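Local coordinates for F5/8 type C domain protein (Clostridium perfringens, PDB 7JRM) that probably binds mucin-type carbohydrate through a calcium-bearing carbohydrate-binding module, as part of a bacterial O-glycopeptidase that recognises and cleaves mucins, at residues S54-V59 and T76-D81; V168-E173 and R195-I200. All coordinates share one frame; numbering follows the deposited sequence.

Interaction 1. Residues S54-V59 and T76-D81; sequences SGIFTV and TIAVTD
The F57 ring is met at its edge by V79, whose CG2 lies in the ring plane 3.9 Å from F57 CE2. I77 O also sits near that plane at the same edge, beside F57 CD2. CG of F57 stands anti to its own carbonyl carbon (chi1 -46°), which lays the ring back along its strand over G55, and F49, from outside the pair, meets the ring edge-to-face. V59 and I77 continue this face of the sheet with a looser contact between methyl groups.

On the other face, I56 reaches across with two branches: its CG1 rests 3.8 Å from A78 CB, while its CG2 lies alongside T76 CB. Further along, T58 OG1 lies beside T76 CG2, the side chains crossing at a slant, and I145 of strand 145-152 packs on both I56 and A78.

Between the faces, the backbones of 55-59 and 76-79 run antiparallel, their axes 157° apart. F57 and I77 form a hydrogen-bonded pair, with F57 N to I77 O at 2.9 Å and I77 N to F57 O at 2.7 Å. The first of these is almost straight at hydrogen, yet its donor stands about 40° above the plane of the I77 carbonyl. V79 N reaches G55 O at 2.7 Å. The return bond from G55 N to V79 O is long and bent, and here a side chain joins in: S54 OG, turned away from its own N, reaches V79 O at 2.7 Å and donates to it. V79 O is thus held mainly by this hydroxyl, which also bonds A227 N, with the stretched G55 N-H a poorer second donor.

The two segments are the open end of the beta hairpin 55-64/70-79, whose strands are the central pair of a four-stranded sheet in the bacterial Ig-like domain.

Interaction 2. Residues V168-E173 and R195-I200; sequences VYVDGE and RNSKEI
Hydrogen bonds to the D171 carboxylate dominate where it meets the chain at K198 and E199. OD1 accepts from two successive backbone amides, E199 N at 3.0 Å and K198 N at 3.1 Å. Both approach on its syn side; K198 N meets the syn lone pair of OD1, whereas E199 N stands 28° out of the carboxylate plane. A chi1 of -72° swings the D171 carboxylate beside the residue's own N and across to these amides. D171 OD2 has only a weak bond to K198 N, but accepts a hydrogen bond from a water 2.8 Å away, which also donates to N196 O.

Backbone pairing follows alongside. D171 N bonds E199 O at 2.9 Å, and V170 and I200 face each other as a non-hydrogen-bonded antiparallel pair. The contact thereby joins strands 163-170 and 199-205, neighbours in the five-stranded antiparallel sheet of the NPCBM domain, at the point where 163-170 enters a type I' turn, V170 to E173, with G172 near its tip.

Apolar contacts lie on the buried side. The V168 and I200 side chains cross obliquely, with V168 CG1 3.8 Å from I200 CD1, and F146 packs against both residues. V170 CG1 touches S197 CB at 3.6 Å, while S197 OG bonds S140 OG and V194 O.

Among the charged groups, E199 OE2 makes its salt bridge with K92 NZ.

How the interactions relate
Interaction 1 is the more buried of the two, made by a ladder of main-chain bonds between hairpin strands and by apolar residues on both faces. Interaction 2 is partly exposed, at a strand end, and draws on one carboxylate taking backbone amides, with a water bridging beside it and apolar packing on its inner side. The two hold different elements: interaction 1 belongs to the Ig-like domain and interaction 2 to the NPCBM domain that follows. Their centres are about 18 Å apart, yet they touch where I56 CD1 packs 3.4 Å from R195 NE. With I145 also against I56 and A78, the two domains meet directly here; D193 holds the R195 guanidinium.

Interaction 1. Residues S54-V59 and T76-D81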
loop_
_atom_site.group_PDB
_atom_site.type_symbol
_atom_site.label_atom_id
_atom_site.label_comp_id
_atom_site.label_asym_id
_atom_site.label_seq_id
_atom_site.Cartn_x
_atom_site.Cartn_y
_atom_site.Cartn_z
ATOM N N SER A 54 6.582 -9.934 -15.357
ATOM C CA SER A 54 6.708 -11.383 -15.396
ATOM C C SER A 54 7.049 -11.835 -16.809
ATOM O O SER A 54 6.433 -11.384 -17.781
ATOM C CB SER A 54 5.413 -12.044 -14.926
ATOM O OG SER A 54 5.518 -13.457 -14.962
ATOM N N GLY A 55 8.027 -12.723 -16.923
ATOM C CA GLY A 55 8.431 -13.219 -18.221
ATOM C C GLY A 55 9.747 -13.958 -18.129
ATOM O O GLY A 55 10.328 -14.120 -17.051
ATOM N N ILE A 56 10.205 -14.412 -19.293
ATOM C CA ILE A 56 11.477 -15.113 -19.435
ATOM C C ILE A 56 12.372 -14.246 -20.307
ATOM O O ILE A 56 12.138 -14.116 -21.515
ATOM C CB ILE A 56 11.301 -16.514 -20.035
ATOM C CG1 ILE A 56 10.315 -17.328 -19.193
ATOM C CG2 ILE A 56 12.641 -17.226 -20.129
ATOM C CD1 ILE A 56 9.739 -18.525 -19.911
ATOM N N PHE A 57 13.396 -13.654 -19.700
ATOM C CA PHE A 57 14.258 -12.687 -20.361
ATOM C C PHE A 57 15.630 -13.290 -20.631
ATOM O O PHE A 57 16.118 -14.131 -19.872
ATOM C CB PHE A 57 14.406 -11.420 -19.512
ATOM C CG PHE A 57 13.106 -10.907 -18.961
ATOM C CD1 PHE A 57 12.312 -10.052 -19.707
ATOM C CD2 PHE A 57 12.678 -11.280 -17.698
ATOM C CE1 PHE A 57 11.115 -9.578 -19.204
ATOM C CE2 PHE A 57 11.483 -10.811 -17.189
ATOM C CZ PHE A 57 10.701 -9.959 -17.942
ATOM N N THR A 58 16.249 -12.847 -21.722
ATOM C CA THR A 58 17.564 -13.315 -22.140
ATOM C C THR A 58 18.596 -12.232 -21.862
ATOM O O THR A 58 18.374 -11.060 -22.187
ATOM C CB THR A 58 17.568 -13.676 -23.628
ATOM O OG1 THR A 58 16.617 -14.720 -23.873
ATOM C CG2 THR A 58 18.950 -14.145 -24.063
ATOM N N VAL A 59 19.718 -12.621 -21.256
ATOM C CA VAL A 59 20.812 -11.706 -20.953
ATOM C C VAL A 59 22.107 -12.314 -21.476
ATOM O O VAL A 59 22.369 -13.504 -21.264
ATOM C CB VAL A 59 20.926 -11.416 -19.444
ATOM C CG1 VAL A 59 21.935 -10.306 -19.195
ATOM C CG2 VAL A 59 19.570 -11.049 -18.860
ATOM N N THR A 76 19.087 -17.326 -19.481
ATOM C CA THR A 76 17.749 -16.773 -19.344
ATOM C C THR A 76 17.390 -16.599 -17.873
ATOM O O THR A 76 17.832 -17.363 -17.012
ATOM C CB THR A 76 16.711 -17.667 -20.027
ATOM O OG1 THR A 76 16.710 -18.961 -19.409
ATOM C CG2 THR A 76 17.027 -17.815 -21.510
ATOM N N ILE A 77 16.582 -15.579 -17.595
ATOM C CA ILE A 77 16.113 -15.280 -16.246
ATOM C C ILE A 77 14.597 -15.165 -16.293
ATOM O O ILE A 77 14.060 -14.267 -16.954
ATOM C CB ILE A 77 16.737 -13.993 -15.684
ATOM C CG1 ILE A 77 18.255 -14.147 -15.557
ATOM C CG2 ILE A 77 16.117 -13.645 -14.339
ATOM C CD1 ILE A 77 18.935 -12.972 -14.891
ATOM N N ALA A 78 13.911 -16.063 -15.594
ATOM C CA ALA A 78 12.456 -16.103 -15.583
ATOM C C ALA A 78 11.918 -15.490 -14.297
ATOM O O ALA A 78 12.444 -15.738 -13.209
ATOM C CB ALA A 78 11.949 -17.539 -15.727
ATOM N N VAL A 79 10.866 -14.687 -14.432
ATOM C CA VAL A 79 10.176 -14.076 -13.301
ATOM C C VAL A 79 8.767 -14.652 -13.279
ATOM O O VAL A 79 7.934 -14.306 -14.128
ATOM C CB VAL A 79 10.150 -12.544 -13.398
ATOM C CG1 VAL A 79 9.387 -11.951 -12.224
ATOM C CG2 VAL A 79 11.570 -11.994 -13.453
ATOM N N THR A 80 8.497 -15.526 -12.314
ATOM C CA THR A 80 7.274 -16.313 -12.279
ATOM C C THR A 80 6.453 -15.977 -11.040
ATOM O O THR A 80 6.886 -15.231 -10.158
ATOM C CB THR A 80 7.591 -17.814 -12.310
ATOM O OG1 THR A 80 8.313 -18.175 -11.126
ATOM C CG2 THR A 80 8.436 -18.152 -13.530
ATOM N N ASP A 81 5.250 -16.550 -10.982
ATOM C CA ASP A 81 4.337 -16.311 -9.870
ATOM C C ASP A 81 3.879 -17.622 -9.237
ATOM O O ASP A 81 4.505 -18.112 -8.292
ATOM C CB ASP A 81 3.125 -15.501 -10.336
ATOM C CG ASP A 81 2.231 -15.072 -9.186
ATOM O OD1 ASP A 81 2.724 -15.014 -8.040
ATOM O OD2 ASP A 81 1.038 -14.795 -9.428
#

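Interaction 2. Residues V168-E173 and R195-I200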
loop_
_atom_site.group_PDB
_atom_site.type_symbol
_atom_site.label_atom_id
_atom_site.label_comp_id
_atom_site.label_asym_id
_atom_site.label_seq_id
_atom_site.Cartn_x
_atom_site.Cartn_y
_atom_site.Cartn_z
ATOM N N VAL A 168 16.926 -33.638 -18.187
ATOM C CA VAL A 168 15.547 -33.178 -18.317
ATOM C C VAL A 168 15.200 -33.136 -19.798
ATOM O O VAL A 168 15.841 -32.415 -20.573
ATOM C CB VAL A 168 15.337 -31.802 -17.666
ATOM C CG1 VAL A 168 13.963 -31.254 -18.023
ATOM C CG2 VAL A 168 15.499 -31.901 -16.158
ATOM N N TYR A 169 14.190 -33.908 -20.187
ATOM C CA TYR A 169 13.707 -33.951 -21.558
ATOM C C TYR A 169 12.358 -33.252 -21.642
ATOM O O TYR A 169 11.498 -33.438 -20.776
ATOM C CB TYR A 169 13.582 -35.395 -22.053
ATOM C CG TYR A 169 14.906 -36.114 -22.188
ATOM C CD1 TYR A 169 15.532 -36.232 -23.422
ATOM C CD2 TYR A 169 15.531 -36.677 -21.081
ATOM C CE1 TYR A 169 16.741 -36.889 -23.551
ATOM C CE2 TYR A 169 16.741 -37.334 -21.200
ATOM C CZ TYR A 169 17.342 -37.439 -22.436
ATOM O OH TYR A 169 18.546 -38.093 -22.560
ATOM N N VAL A 170 12.183 -32.440 -22.679
ATOM C CA VAL A 170 10.937 -31.722 -22.925
ATOM C C VAL A 170 10.399 -32.201 -24.264
ATOM O O VAL A 170 10.989 -31.914 -25.315
ATOM C CB VAL A 170 11.136 -30.200 -22.919
ATOM C CG1 VAL A 170 9.843 -29.498 -23.297
ATOM C CG2 VAL A 170 11.615 -29.736 -21.553
ATOM N N ASP A 171 9.283 -32.931 -24.228
ATOM C CA ASP A 171 8.695 -33.539 -25.422
ATOM C C ASP A 171 9.715 -34.415 -26.148
ATOM O O ASP A 171 9.812 -34.411 -27.377
ATOM C CB ASP A 171 8.116 -32.476 -26.359
ATOM C CG ASP A 171 6.848 -31.849 -25.815
ATOM O OD1 ASP A 171 6.117 -32.536 -25.073
ATOM O OD2 ASP A 171 6.577 -30.672 -26.134
ATOM N N GLY A 172 10.488 -35.174 -25.372
ATOM C CA GLY A 172 11.486 -36.069 -25.917
ATOM C C GLY A 172 12.812 -35.432 -26.269
ATOM O O GLY A 172 13.738 -36.153 -26.662
ATOM N N GLU A 173 12.941 -34.114 -26.142
ATOM C CA GLU A 173 14.164 -33.405 -26.491
ATOM C C GLU A 173 14.935 -33.051 -25.227
ATOM O O GLU A 173 14.374 -32.460 -24.298
ATOM C CB GLU A 173 13.850 -32.136 -27.287
ATOM C CG GLU A 173 13.282 -32.394 -28.671
ATOM C CD GLU A 173 14.242 -33.160 -29.558
ATOM O OE1 GLU A 173 13.849 -34.224 -30.084
ATOM O OE2 GLU A 173 15.390 -32.699 -29.730
ATOM N N ARG A 195 7.684 -24.158 -21.990
ATOM C CA ARG A 195 6.548 -23.456 -22.572
ATOM C C ARG A 195 5.987 -24.217 -23.766
ATOM O O ARG A 195 6.732 -24.696 -24.626
ATOM C CB ARG A 195 6.959 -22.048 -23.001
ATOM C CG ARG A 195 6.792 -20.993 -21.923
ATOM C CD ARG A 195 7.193 -19.620 -22.437
ATOM N NE ARG A 195 8.583 -19.591 -22.886
ATOM C CZ ARG A 195 9.189 -18.511 -23.367
ATOM N NH1 ARG A 195 8.531 -17.365 -23.464
ATOM N NH2 ARG A 195 10.458 -18.576 -23.751
ATOM N N ASN A 196 4.657 -24.324 -23.809
ATOM C CA ASN A 196 3.939 -24.953 -24.920
ATOM C C ASN A 196 4.399 -26.391 -25.142
ATOM O O ASN A 196 4.551 -26.847 -26.278
ATOM C CB ASN A 196 4.079 -24.131 -26.204
ATOM C CG ASN A 196 3.404 -22.778 -26.104
ATOM O OD1 ASN A 196 2.221 -22.685 -25.774
ATOM N ND2 ASN A 196 4.154 -21.721 -26.388
ATOM N N SER A 197 4.621 -27.112 -24.050
ATOM C CA SER A 197 5.001 -28.514 -24.096
ATOM C C SER A 197 3.868 -29.375 -23.554
ATOM O O SER A 197 2.911 -28.884 -22.949
ATOM C CB SER A 197 6.287 -28.758 -23.298
ATOM O OG SER A 197 6.039 -28.716 -21.903
ATOM N N LYS A 198 3.985 -30.678 -23.783
ATOM C CA LYS A 198 3.009 -31.640 -23.290
ATOM C C LYS A 198 3.578 -32.627 -22.285
ATOM O O LYS A 198 2.831 -33.113 -21.434
ATOM C CB LYS A 198 2.388 -32.420 -24.460
ATOM C CG LYS A 198 1.385 -31.612 -25.268
ATOM C CD LYS A 198 1.056 -32.289 -26.588
ATOM C CE LYS A 198 -0.419 -32.644 -26.674
ATOM N NZ LYS A 198 -0.652 -33.869 -27.487
ATOM N N GLU A 199 4.872 -32.929 -22.352
ATOM C CA GLU A 199 5.492 -33.881 -21.445
ATOM C C GLU A 199 6.874 -33.392 -21.044
ATOM O O GLU A 199 7.593 -32.798 -21.851
ATOM C CB GLU A 199 5.611 -35.272 -22.081
ATOM C CG GLU A 199 4.308 -36.044 -22.158
ATOM C CD GLU A 199 4.526 -37.508 -22.477
ATOM O OE1 GLU A 199 5.599 -37.846 -23.022
ATOM O OE2 GLU A 199 3.626 -38.322 -22.184
ATOM N N ILE A 200 7.235 -33.645 -19.790
ATOM C CA ILE A 200 8.595 -33.467 -19.303
ATOM C C ILE A 200 9.049 -34.789 -18.699
ATOM O O ILE A 200 8.290 -35.447 -17.979
ATOM C CB ILE A 200 8.706 -32.311 -18.284
ATOM C CG1 ILE A 200 10.169 -32.079 -17.895
ATOM C CG2 ILE A 200 7.838 -32.566 -17.054
ATOM C CD1 ILE A 200 10.363 -30.997 -16.856
HETATM O O HOH W 1 4.446 -29.736 -27.730
#